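Local atomic coordinates of putative uncharacterized protein smu.1377c (Streptococcus mutans, PDB entry 3L7V), a protein that is of unknown function but belongs to the Sua5/YciO/YrdC family and may bind double-stranded RNA and take part in tRNA modification. Residues T110-A115 with D282-W287; E101-L106 with A115-H120; S223-P226 with T232-E235. One frame throughout, in Å; residues are numbered along the deposited sequence.

In the fold
Following the chain from its N-terminal side, contact 2 closes first: 101-106, on helix 100-106, meets 115-120, on helix 111-123, across a gap of only eight residues. Contact 1 starts in that gap, at T110, runs into A115, and closes a far longer loop when 282-287 returns at the end of helix 273-283. The two therefore cross along the chain, share A115 and touch through the R104-D114 salt bridge, so helix 111-123 is tied to a helix near in sequence and to one near the C terminus. Contact 3 closes a short surface loop between helix 218-223 and strand 239-241, nested inside contact 1 and in series after contact 2; its centre lies about 28 Å from that of contact 1.

Contact 1: T110-A115 with D282-W287; sequences TPEIDA and DQFNSW
E112 and F284 form the buried side of this contact, A115 and Q283 its partly exposed side. E112 and A115 lie one turn apart on the first part of helix 111-123; opposite them are Q283, last in helix 273-283, and F284 just beyond it. The CB of E112 comes up obliquely to the F284 ring, 4.0 Å from CE1. E112 turns its CG beside the backbone N (chi1 -75°) and runs on extended, which carries its carboxylate to the backbone N-H groups of Q253 and G254, each binding one oxygen. A buried acid held by two main-chain donors in this way is probably stabilised as the carboxylate.

On the more open side the approach is close but makes no polar bond. Q283 leaves with CG opposite the backbone N, and the bend at chi2 (74°) brings OE1 to A115 CB, 3.1 Å away. The same oxygen lies 3.6 Å from E112 O, and no hydrogen bond crosses the interface.

Helix 111-123 starts just here, with T110 as N-cap: its OG1 accepts a weak bond from I113 N. The contact thus joins the first turn of that helix to the point where the chain leaves helix 273-283 for strand 288-289, with the loop carrying Q252 and Q253 lying against both.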
ATOM      1  N   THR A 110     -17.504   3.923  -5.915  1.00 25.32           N
ATOM      2  CA  THR A 110     -18.559   4.863  -6.342  1.00 25.59           C
ATOM      3  C   THR A 110     -17.941   5.989  -7.181  1.00 29.22           C
ATOM      4  O   THR A 110     -16.713   6.125  -7.230  1.00 25.82           O
ATOM      5  CB  THR A 110     -19.294   5.506  -5.154  1.00 20.94           C
ATOM      6  OG1 THR A 110     -18.370   6.265  -4.369  1.00 21.78           O
ATOM      7  CG2 THR A 110     -19.958   4.452  -4.283  1.00 23.31           C
ATOM      8  N   PRO A 111     -18.776   6.810  -7.847  1.00 28.49           N
ATOM      9  CA  PRO A 111     -18.151   7.875  -8.644  1.00 18.59           C
ATOM     10  C   PRO A 111     -17.378   8.901  -7.802  1.00 13.97           C
ATOM     11  O   PRO A 111     -16.346   9.377  -8.266  1.00 20.52           O
ATOM     12  CB  PRO A 111     -19.341   8.513  -9.382  1.00 26.94           C
ATOM     13  CG  PRO A 111     -20.374   7.413  -9.449  1.00 29.49           C
ATOM     14  CD  PRO A 111     -20.219   6.681  -8.133  1.00 31.58           C
ATOM     15  N   GLU A 112     -17.858   9.243  -6.608  1.00 11.71           N
ATOM     16  CA  GLU A 112     -17.094  10.102  -5.690  1.00 15.74           C
ATOM     17  C   GLU A 112     -15.727   9.487  -5.292  1.00 22.15           C
ATOM     18  O   GLU A 112     -14.699  10.162  -5.319  1.00 18.29           O
ATOM     19  CB  GLU A 112     -17.908  10.415  -4.427  1.00 20.32           C
ATOM     20  CG  GLU A 112     -19.032  11.432  -4.622  1.00 34.36           C
ATOM     21  CD  GLU A 112     -20.059  11.452  -3.479  1.00 39.49           C
ATOM     22  OE1 GLU A 112     -20.345  10.386  -2.878  1.00 34.20           O
ATOM     23  OE2 GLU A 112     -20.592  12.545  -3.193  1.00 46.55           O
ATOM     24  N   ILE A 113     -15.719   8.212  -4.914  1.00 16.67           N
ATOM     25  CA  ILE A 113     -14.477   7.569  -4.478  1.00 16.73           C
ATOM     26  C   ILE A 113     -13.485   7.501  -5.632  1.00 25.13           C
ATOM     27  O   ILE A 113     -12.298   7.826  -5.456  1.00 24.01           O
ATOM     28  CB  ILE A 113     -14.714   6.160  -3.877  1.00 16.35           C
ATOM     29  CG1 ILE A 113     -15.485   6.272  -2.558  1.00 17.92           C
ATOM     30  CG2 ILE A 113     -13.383   5.456  -3.630  1.00 20.67           C
ATOM     31  CD1 ILE A 113     -16.179   5.012  -2.115  1.00  4.14           C
ATOM     32  N   ASP A 114     -13.971   7.088  -6.807  1.00 22.55           N
ATOM     33  CA  ASP A 114     -13.157   7.071  -8.026  1.00 17.11           C
ATOM     34  C   ASP A 114     -12.513   8.442  -8.294  1.00 21.19           C
ATOM     35  O   ASP A 114     -11.313   8.525  -8.546  1.00 16.46           O
ATOM     36  CB  ASP A 114     -13.992   6.622  -9.238  1.00 19.96           C
ATOM     37  CG  ASP A 114     -13.152   6.488 -10.540  1.00 43.31           C
ATOM     38  OD1 ASP A 114     -12.182   7.252 -10.736  1.00 43.63           O
ATOM     39  OD2 ASP A 114     -13.475   5.621 -11.384  1.00 42.75           O
ATOM     40  N   ALA A 115     -13.323   9.502  -8.237  1.00 22.51           N
ATOM     41  CA  ALA A 115     -12.868  10.883  -8.416  1.00 18.44           C
ATOM     42  C   ALA A 115     -11.869  11.342  -7.337  1.00 18.99           C
ATOM     43  O   ALA A 115     -10.934  12.097  -7.630  1.00 15.62           O
ATOM     44  CB  ALA A 115     -14.077  11.838  -8.447  1.00  6.96           C
ATOM     45  N   ASP A 282     -13.493  19.011  -0.315  1.00 26.23           N
ATOM     46  CA  ASP A 282     -13.956  19.372  -1.659  1.00 22.62           C
ATOM     47  C   ASP A 282     -14.880  18.325  -2.279  1.00 27.81           C
ATOM     48  O   ASP A 282     -15.712  18.659  -3.110  1.00 26.35           O
ATOM     49  CB  ASP A 282     -12.779  19.637  -2.604  1.00 21.02           C
ATOM     50  CG  ASP A 282     -12.081  20.963  -2.313  1.00 30.23           C
ATOM     51  OD1 ASP A 282     -12.727  21.887  -1.769  1.00 28.24           O
ATOM     52  OD2 ASP A 282     -10.880  21.083  -2.634  1.00 33.74           O
ATOM     53  N   GLN A 283     -14.753  17.068  -1.859  1.00 25.69           N
ATOM     54  CA  GLN A 283     -15.451  15.962  -2.515  1.00 15.98           C
ATOM     55  C   GLN A 283     -16.638  15.374  -1.706  1.00 23.60           C
ATOM     56  O   GLN A 283     -17.553  14.768  -2.266  1.00 20.32           O
ATOM     57  CB  GLN A 283     -14.420  14.874  -2.886  1.00 25.99           C
ATOM     58  CG  GLN A 283     -14.943  13.693  -3.688  1.00 32.09           C
ATOM     59  CD  GLN A 283     -15.234  14.041  -5.146  1.00 40.87           C
ATOM     60  OE1 GLN A 283     -14.443  13.732  -6.033  1.00 45.15           O
ATOM     61  NE2 GLN A 283     -16.373  14.684  -5.393  1.00 34.41           N
ATOM     62  N   PHE A 284     -16.627  15.540  -0.393  1.00 20.01           N
ATOM     63  CA  PHE A 284     -17.718  15.036   0.435  1.00 22.35           C
ATOM     64  C   PHE A 284     -18.193  16.151   1.392  1.00 20.78           C
ATOM     65  O   PHE A 284     -17.374  16.849   1.980  1.00 14.94           O
ATOM     66  CB  PHE A 284     -17.267  13.824   1.281  1.00 23.28           C
ATOM     67  CG  PHE A 284     -16.638  12.692   0.497  1.00 24.11           C
ATOM     68  CD1 PHE A 284     -17.395  11.573   0.130  1.00 20.86           C
ATOM     69  CD2 PHE A 284     -15.277  12.705   0.190  1.00 12.57           C
ATOM     70  CE1 PHE A 284     -16.805  10.504  -0.578  1.00 18.76           C
ATOM     71  CE2 PHE A 284     -14.690  11.653  -0.510  1.00 13.17           C
ATOM     72  CZ  PHE A 284     -15.456  10.551  -0.902  1.00 15.26           C
ATOM     73  N   ASN A 285     -19.503  16.312   1.567  1.00 15.69           N
ATOM     74  CA  ASN A 285     -20.000  17.245   2.586  1.00 19.57           C
ATOM     75  C   ASN A 285     -19.972  16.650   3.997  1.00 20.10           C
ATOM     76  O   ASN A 285     -20.198  17.347   4.992  1.00 15.48           O
ATOM     77  CB  ASN A 285     -21.412  17.741   2.240  1.00 15.64           C
ATOM     78  CG  ASN A 285     -21.419  18.633   1.008  1.00 21.11           C
ATOM     79  OD1 ASN A 285     -20.466  19.366   0.773  1.00 24.98           O
ATOM     80  ND2 ASN A 285     -22.485  18.563   0.211  1.00 22.55           N
ATOM     81  N   SER A 286     -19.675  15.359   4.074  1.00 15.08           N
ATOM     82  CA  SER A 286     -19.729  14.650   5.335  1.00 15.51           C
ATOM     83  C   SER A 286     -18.596  13.621   5.489  1.00 14.42           C
ATOM     84  O   SER A 286     -18.536  12.657   4.727  1.00 13.93           O
ATOM     85  CB  SER A 286     -21.099  13.978   5.455  1.00 21.95           C
ATOM     86  OG  SER A 286     -21.288  13.364   6.710  1.00 31.69           O
ATOM     87  N   TRP A 287     -17.706  13.840   6.472  1.00 11.60           N
ATOM     88  CA  TRP A 287     -16.651  12.875   6.848  1.00  8.81           C
ATOM     89  C   TRP A 287     -16.157  12.997   8.317  1.00 18.29           C
ATOM     90  O   TRP A 287     -16.406  14.009   8.982  1.00 20.82           O
ATOM     91  CB  TRP A 287     -15.458  12.891   5.851  1.00 12.97           C
ATOM     92  CG  TRP A 287     -14.650  14.205   5.747  1.00 10.49           C
ATOM     93  CD1 TRP A 287     -14.921  15.275   4.926  1.00 12.51           C
ATOM     94  CD2 TRP A 287     -13.439  14.542   6.446  1.00  4.92           C
ATOM     95  NE1 TRP A 287     -13.956  16.246   5.076  1.00 10.62           N
ATOM     96  CE2 TRP A 287     -13.035  15.818   6.000  1.00 12.93           C
ATOM     97  CE3 TRP A 287     -12.641  13.877   7.394  1.00 16.75           C
ATOM     98  CZ2 TRP A 287     -11.884  16.460   6.497  1.00 17.26           C
ATOM     99  CZ3 TRP A 287     -11.490  14.512   7.878  1.00 20.78           C
ATOM    100  CH2 TRP A 287     -11.128  15.789   7.433  1.00 16.83           C
TER

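Contact 2: E101-L106 with A115-H120; sequences EELRAL and AFYQKH
L103 and Y117 supply the apolar half of this helix-helix contact, R104 and Q118 the polar half. L103 and R104 are neighbours on one helix, Y117 and Q118 on the other, and the helices are well separated: the nearest CA atoms, those of L103 and Y117, are 9.7 Å apart.

The apolar part is a CH-pi contact. L103 has CG opposite its backbone N, and this torsion together with chi2 places CD2 over one face of the Y117 ring. That methyl stands 3.9 Å from the ring centroid and 11° off the ring normal, nearly above the middle of the ring. Both side chains are buried. F161 of strand 158-163 touches L103, and I163 of the same strand touches Y117, while C129 and L131 of strand 127-132 also pack on Y117. The phenol oxygen has its own partner, the carbonyl of F161.

The polar part lies at the more exposed border. R104 extends from CG to NE, and its NH2 makes a weak bond of 3.4 Å to Q118 OE1; the bond is bent, with an N-H...O angle of 133°, and the guanidinium and amide planes differ by 27°. A water gives a second path between the same groups: it accepts from R104 NH1 at 2.9 Å and donates to Q118 OE1 at 3.1 Å. Stronger partners hold the two side chains from within helix 111-123, D114 pairing with R104 NE and D122 accepting from Q118 NE2.

Cohesion here thus probably comes mainly from the buried methyl-on-ring packing, whereas the arginine-glutamine link is weak and hydrated, and the arginine's charge is probably balanced chiefly by D114.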
ATOM      1  N   GLU A 101      -6.035   1.630 -13.692  1.00 28.27           N
ATOM      2  CA  GLU A 101      -6.713   0.530 -14.370  1.00 26.60           C
ATOM      3  C   GLU A 101      -6.749  -0.720 -13.499  1.00 22.44           C
ATOM      4  O   GLU A 101      -7.783  -1.383 -13.408  1.00 26.27           O
ATOM      5  CB  GLU A 101      -6.037   0.228 -15.711  1.00 29.99           C
ATOM      6  N   GLU A 102      -5.625  -1.043 -12.859  1.00 21.80           N
ATOM      7  CA  GLU A 102      -5.595  -2.162 -11.905  1.00 19.49           C
ATOM      8  C   GLU A 102      -6.555  -1.928 -10.738  1.00 17.24           C
ATOM      9  O   GLU A 102      -7.317  -2.817 -10.364  1.00 18.89           O
ATOM     10  CB  GLU A 102      -4.177  -2.438 -11.375  1.00 19.15           C
ATOM     11  CG  GLU A 102      -4.130  -3.571 -10.342  1.00 18.02           C
ATOM     12  CD  GLU A 102      -2.743  -3.800  -9.749  1.00 20.59           C
ATOM     13  OE1 GLU A 102      -1.805  -3.029 -10.058  1.00 23.09           O
ATOM     14  OE2 GLU A 102      -2.589  -4.766  -8.976  1.00 21.36           O
ATOM     15  N   LEU A 103      -6.537  -0.724 -10.170  1.00 20.25           N
ATOM     16  CA  LEU A 103      -7.500  -0.398  -9.114  1.00 21.60           C
ATOM     17  C   LEU A 103      -8.963  -0.657  -9.511  1.00 19.73           C
ATOM     18  O   LEU A 103      -9.709  -1.313  -8.779  1.00 17.79           O
ATOM     19  CB  LEU A 103      -7.328   1.042  -8.629  1.00 26.20           C
ATOM     20  CG  LEU A 103      -8.419   1.526  -7.675  1.00 24.52           C
ATOM     21  CD1 LEU A 103      -8.223   0.923  -6.291  1.00 24.31           C
ATOM     22  CD2 LEU A 103      -8.458   3.044  -7.612  1.00 21.24           C
ATOM     23  N   ARG A 104      -9.366  -0.156 -10.674  1.00 24.03           N
ATOM     24  CA  ARG A 104     -10.756  -0.287 -11.115  1.00 25.05           C
ATOM     25  C   ARG A 104     -11.144  -1.720 -11.487  1.00 25.78           C
ATOM     26  O   ARG A 104     -12.317  -2.088 -11.424  1.00 26.53           O
ATOM     27  CB  ARG A 104     -11.039   0.646 -12.293  1.00 21.29           C
ATOM     28  CG  ARG A 104     -10.938   2.132 -11.969  1.00 20.34           C
ATOM     29  CD  ARG A 104     -11.259   2.967 -13.202  1.00 22.44           C
ATOM     30  NE  ARG A 104     -11.215   4.401 -12.948  1.00 29.29           N
ATOM     31  CZ  ARG A 104     -10.429   5.262 -13.588  1.00 28.20           C
ATOM     32  NH1 ARG A 104      -9.603   4.852 -14.544  1.00 32.40           N
ATOM     33  NH2 ARG A 104     -10.486   6.545 -13.282  1.00 26.27           N
ATOM     34  N   ALA A 105     -10.162  -2.528 -11.865  1.00 19.10           N
ATOM     35  CA  ALA A 105     -10.411  -3.949 -12.115  1.00 19.66           C
ATOM     36  C   ALA A 105     -10.660  -4.772 -10.850  1.00 24.70           C
ATOM     37  O   ALA A 105     -11.310  -5.814 -10.924  1.00 24.60           O
ATOM     38  CB  ALA A 105      -9.258  -4.575 -12.933  1.00 16.57           C
ATOM     39  N   LEU A 106     -10.149  -4.309  -9.702  1.00 26.14           N
ATOM     40  CA  LEU A 106     -10.111  -5.119  -8.468  1.00 22.42           C
ATOM     41  C   LEU A 106     -11.064  -4.699  -7.331  1.00 21.80           C
ATOM     42  O   LEU A 106     -11.599  -5.546  -6.613  1.00 24.06           O
ATOM     43  CB  LEU A 106      -8.675  -5.176  -7.910  1.00 22.93           C
ATOM     44  CG  LEU A 106      -7.546  -5.771  -8.761  1.00 25.68           C
ATOM     45  CD1 LEU A 106      -6.261  -5.953  -7.933  1.00 27.36           C
ATOM     46  CD2 LEU A 106      -7.970  -7.087  -9.375  1.00 21.26           C
ATOM     47  N   ALA A 115     -13.323   9.502  -8.237  1.00 22.51           N
ATOM     48  CA  ALA A 115     -12.868  10.883  -8.416  1.00 18.44           C
ATOM     49  C   ALA A 115     -11.869  11.342  -7.337  1.00 18.99           C
ATOM     50  O   ALA A 115     -10.934  12.097  -7.630  1.00 15.62           O
ATOM     51  CB  ALA A 115     -14.077  11.838  -8.447  1.00  6.96           C
ATOM     52  N   PHE A 116     -12.105  10.921  -6.093  1.00 15.15           N
ATOM     53  CA  PHE A 116     -11.179  11.168  -4.966  1.00 18.40           C
ATOM     54  C   PHE A 116      -9.765  10.628  -5.249  1.00 20.84           C
ATOM     55  O   PHE A 116      -8.791  11.355  -5.095  1.00 18.91           O
ATOM     56  CB  PHE A 116     -11.742  10.574  -3.658  1.00 15.75           C
ATOM     57  CG  PHE A 116     -10.945  10.931  -2.410  1.00 19.02           C
ATOM     58  CD1 PHE A 116     -10.972  12.219  -1.892  1.00 19.38           C
ATOM     59  CD2 PHE A 116     -10.206   9.963  -1.736  1.00 17.65           C
ATOM     60  CE1 PHE A 116     -10.249  12.549  -0.753  1.00 20.86           C
ATOM     61  CE2 PHE A 116      -9.482  10.283  -0.594  1.00 20.25           C
ATOM     62  CZ  PHE A 116      -9.504  11.578  -0.100  1.00 20.71           C
ATOM     63  N   TYR A 117      -9.671   9.368  -5.685  1.00 20.98           N
ATOM     64  CA  TYR A 117      -8.396   8.745  -6.076  1.00 19.82           C
ATOM     65  C   TYR A 117      -7.682   9.400  -7.278  1.00 24.95           C
ATOM     66  O   TYR A 117      -6.452   9.529  -7.279  1.00 25.01           O
ATOM     67  CB  TYR A 117      -8.629   7.278  -6.431  1.00 17.86           C
ATOM     68  CG  TYR A 117      -8.371   6.246  -5.351  1.00 20.29           C
ATOM     69  CD1 TYR A 117      -9.425   5.680  -4.638  1.00 19.23           C
ATOM     70  CD2 TYR A 117      -7.077   5.786  -5.087  1.00 19.69           C
ATOM     71  CE1 TYR A 117      -9.198   4.696  -3.679  1.00 21.38           C
ATOM     72  CE2 TYR A 117      -6.838   4.810  -4.131  1.00 13.90           C
ATOM     73  CZ  TYR A 117      -7.895   4.269  -3.431  1.00 23.48           C
ATOM     74  OH  TYR A 117      -7.662   3.299  -2.480  1.00 24.46           O
ATOM     75  N   GLN A 118      -8.449   9.769  -8.308  1.00 20.57           N
ATOM     76  CA  GLN A 118      -7.903  10.378  -9.532  1.00 20.55           C
ATOM     77  C   GLN A 118      -7.136  11.664  -9.254  1.00 20.88           C
ATOM     78  O   GLN A 118      -6.091  11.918  -9.857  1.00 20.05           O
ATOM     79  CB  GLN A 118      -9.015  10.671 -10.563  1.00 20.39           C
ATOM     80  CG  GLN A 118      -8.493  11.176 -11.929  1.00 18.75           C
ATOM     81  CD  GLN A 118      -7.713  10.101 -12.697  1.00 28.91           C
ATOM     82  OE1 GLN A 118      -8.228   9.001 -12.934  1.00 32.63           O
ATOM     83  NE2 GLN A 118      -6.462  10.412 -13.078  1.00 19.15           N
ATOM     84  N   LYS A 119      -7.668  12.476  -8.344  1.00 18.51           N
ATOM     85  CA  LYS A 119      -7.000  13.707  -7.939  1.00 22.73           C
ATOM     86  C   LYS A 119      -5.691  13.439  -7.202  1.00 21.22           C
ATOM     87  O   LYS A 119      -4.711  14.164  -7.375  1.00 18.27           O
ATOM     88  CB  LYS A 119      -7.912  14.558  -7.055  1.00 27.95           C
ATOM     89  CG  LYS A 119      -7.572  16.037  -7.099  1.00 36.19           C
ATOM     90  N   HIS A 120      -5.673  12.412  -6.361  1.00 15.16           N
ATOM     91  CA  HIS A 120      -4.417  12.012  -5.744  1.00 16.10           C
ATOM     92  C   HIS A 120      -3.411  11.483  -6.785  1.00 20.42           C
ATOM     93  O   HIS A 120      -2.240  11.866  -6.743  1.00 19.26           O
ATOM     94  CB  HIS A 120      -4.663  11.068  -4.564  1.00 15.18           C
ATOM     95  CG  HIS A 120      -5.284  11.761  -3.390  1.00 15.27           C
ATOM     96  ND1 HIS A 120      -6.648  11.914  -3.250  1.00 16.91           N
ATOM     97  CD2 HIS A 120      -4.727  12.410  -2.337  1.00 18.61           C
ATOM     98  CE1 HIS A 120      -6.903  12.599  -2.152  1.00 18.64           C
ATOM     99  NE2 HIS A 120      -5.755  12.913  -1.577  1.00 20.69           N
TER
HETATM  100  O   HOH W   1      -7.863   7.066 -15.356  1.00 29.05           O

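Contact 3: S223-P226 with T232-E235; sequences SIQP and TRYE
A surface loop between helix 218-223 and strand 239-241 folds back on itself here, and the side chain of Q225 bridges its two limbs by pairing with the backbone of Y234. Both ends of the amide are used. OE1 accepts from Y234 N at 3.2 Å, on a lone pair in the carbonyl plane, and NE2 donates to Y234 O, also at 3.2 Å and nearly straight (165°). That carbonyl oxygen lies almost in the plane of the amide, so the paired bonds fix the amide's rotation.

Extension beyond CG (chi2 -179°) lets Q225 span the gap. OE1 also lies at the edge of the Y234 ring, 3.8 Å from CD1, and rests 3.9 Å from R233 CB. The Q225 and R233 side chains cross at about a right angle, and one water joins them, accepting from Q225 NE2 at 2.9 Å and weakly from R233 NH2. The latter also has a weak bond to the carbonyl of V66.

A sulfate ion, probably from the crystallisation liquor, lies about 4 Å from the Q225 side chain. With no buried residue at the interface, the two limbs are joined by a neutral amide pairing with the backbone N-H and C=O of Y234, and water adds a weak link to the arginine.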
ATOM      1  N   SER A 223      15.192  13.266   0.713  1.00 23.78           N
ATOM      2  CA  SER A 223      14.771  14.383  -0.146  1.00 27.33           C
ATOM      3  C   SER A 223      13.265  14.631  -0.169  1.00 28.96           C
ATOM      4  O   SER A 223      12.816  15.674  -0.639  1.00 32.16           O
ATOM      5  CB  SER A 223      15.269  14.197  -1.586  1.00 26.70           C
ATOM      6  OG  SER A 223      14.423  13.320  -2.317  1.00 29.51           O
ATOM      7  N   ILE A 224      12.486  13.669   0.318  1.00 28.04           N
ATOM      8  CA  ILE A 224      11.040  13.803   0.340  1.00 16.97           C
ATOM      9  C   ILE A 224      10.570  14.829   1.398  1.00 22.91           C
ATOM     10  O   ILE A 224       9.566  15.517   1.198  1.00 22.37           O
ATOM     11  CB  ILE A 224      10.355  12.429   0.554  1.00 22.55           C
ATOM     12  CG1 ILE A 224      10.777  11.444  -0.542  1.00 25.43           C
ATOM     13  CG2 ILE A 224       8.820  12.565   0.608  1.00 19.37           C
ATOM     14  CD1 ILE A 224      10.393  11.855  -1.986  1.00 22.22           C
ATOM     15  N   GLN A 225      11.285  14.942   2.518  1.00 22.56           N
ATOM     16  CA  GLN A 225      10.874  15.890   3.564  1.00 22.11           C
ATOM     17  C   GLN A 225      12.029  16.793   4.033  1.00 26.56           C
ATOM     18  O   GLN A 225      12.440  16.743   5.195  1.00 22.30           O
ATOM     19  CB  GLN A 225      10.231  15.147   4.747  1.00 13.82           C
ATOM     20  CG  GLN A 225       9.221  14.090   4.333  1.00 18.28           C
ATOM     21  CD  GLN A 225       8.572  13.392   5.521  1.00 21.96           C
ATOM     22  OE1 GLN A 225       7.896  14.029   6.333  1.00 15.11           O
ATOM     23  NE2 GLN A 225       8.786  12.073   5.630  1.00 17.71           N
ATOM     24  N   PRO A 226      12.547  17.635   3.127  1.00 29.60           N
ATOM     25  CA  PRO A 226      13.751  18.428   3.417  1.00 32.24           C
ATOM     26  C   PRO A 226      13.531  19.464   4.520  1.00 36.94           C
ATOM     27  O   PRO A 226      14.485  19.982   5.100  1.00 41.74           O
ATOM     28  CB  PRO A 226      14.046  19.146   2.084  1.00 30.25           C
ATOM     29  CG  PRO A 226      13.057  18.615   1.093  1.00 29.67           C
ATOM     30  CD  PRO A 226      11.921  18.014   1.849  1.00 24.26           C
ATOM     31  N   THR A 232      10.753  15.121  13.557  1.00 26.27           N
ATOM     32  CA  THR A 232       9.520  15.728  13.068  1.00 31.43           C
ATOM     33  C   THR A 232       8.980  15.189  11.734  1.00 34.04           C
ATOM     34  O   THR A 232       7.863  15.529  11.349  1.00 34.41           O
ATOM     35  CB  THR A 232       9.647  17.253  12.975  1.00 37.42           C
ATOM     36  OG1 THR A 232      10.729  17.601  12.099  1.00 36.67           O
ATOM     37  CG2 THR A 232       9.900  17.839  14.352  1.00 39.76           C
ATOM     38  N   ARG A 233       9.755  14.352  11.043  1.00 24.67           N
ATOM     39  CA  ARG A 233       9.310  13.758   9.783  1.00 19.54           C
ATOM     40  C   ARG A 233       8.228  12.705  10.025  1.00 32.30           C
ATOM     41  O   ARG A 233       8.260  11.999  11.031  1.00 35.43           O
ATOM     42  CB  ARG A 233      10.484  13.088   9.062  1.00 11.29           C
ATOM     43  CG  ARG A 233      11.115  11.952   9.866  1.00 15.85           C
ATOM     44  CD  ARG A 233      12.353  11.365   9.181  1.00 21.75           C
ATOM     45  NE  ARG A 233      12.016  10.654   7.947  1.00 20.36           N
ATOM     46  CZ  ARG A 233      11.564   9.408   7.905  1.00 25.35           C
ATOM     47  NH1 ARG A 233      11.393   8.729   9.029  1.00 33.64           N
ATOM     48  NH2 ARG A 233      11.273   8.836   6.739  1.00 23.45           N
ATOM     49  N   TYR A 234       7.282  12.593   9.089  1.00 30.33           N
ATOM     50  CA  TYR A 234       6.331  11.478   9.061  1.00 23.26           C
ATOM     51  C   TYR A 234       7.004  10.129   8.733  1.00 18.98           C
ATOM     52  O   TYR A 234       7.910  10.058   7.901  1.00 14.88           O
ATOM     53  CB  TYR A 234       5.218  11.761   8.042  1.00 26.20           C
ATOM     54  CG  TYR A 234       4.301  12.889   8.441  1.00 27.26           C
ATOM     55  CD1 TYR A 234       4.411  14.144   7.856  1.00 26.71           C
ATOM     56  CD2 TYR A 234       3.328  12.703   9.411  1.00 28.17           C
ATOM     57  CE1 TYR A 234       3.565  15.185   8.225  1.00 28.93           C
ATOM     58  CE2 TYR A 234       2.483  13.742   9.795  1.00 26.86           C
ATOM     59  CZ  TYR A 234       2.606  14.971   9.197  1.00 28.85           C
ATOM     60  OH  TYR A 234       1.768  15.982   9.576  1.00 33.74           O
ATOM     61  N   GLU A 235       6.540   9.055   9.363  1.00 20.86           N
ATOM     62  CA  GLU A 235       7.129   7.735   9.146  1.00 23.76           C
ATOM     63  C   GLU A 235       6.158   6.745   8.468  1.00 29.69           C
ATOM     64  O   GLU A 235       6.481   5.562   8.267  1.00 27.17           O
ATOM     65  CB  GLU A 235       7.636   7.156  10.472  1.00 31.49           C
ATOM     66  CG  GLU A 235       8.529   8.092  11.283  1.00 41.12           C
ATOM     67  CD  GLU A 235       9.302   7.365  12.392  1.00 51.38           C
ATOM     68  OE1 GLU A 235       9.090   7.683  13.582  1.00 45.58           O
ATOM     69  OE2 GLU A 235      10.122   6.473  12.071  1.00 61.46           O
TER
HETATM   70  O   HOH W   2      10.605  10.571   3.892  1.00 20.91           O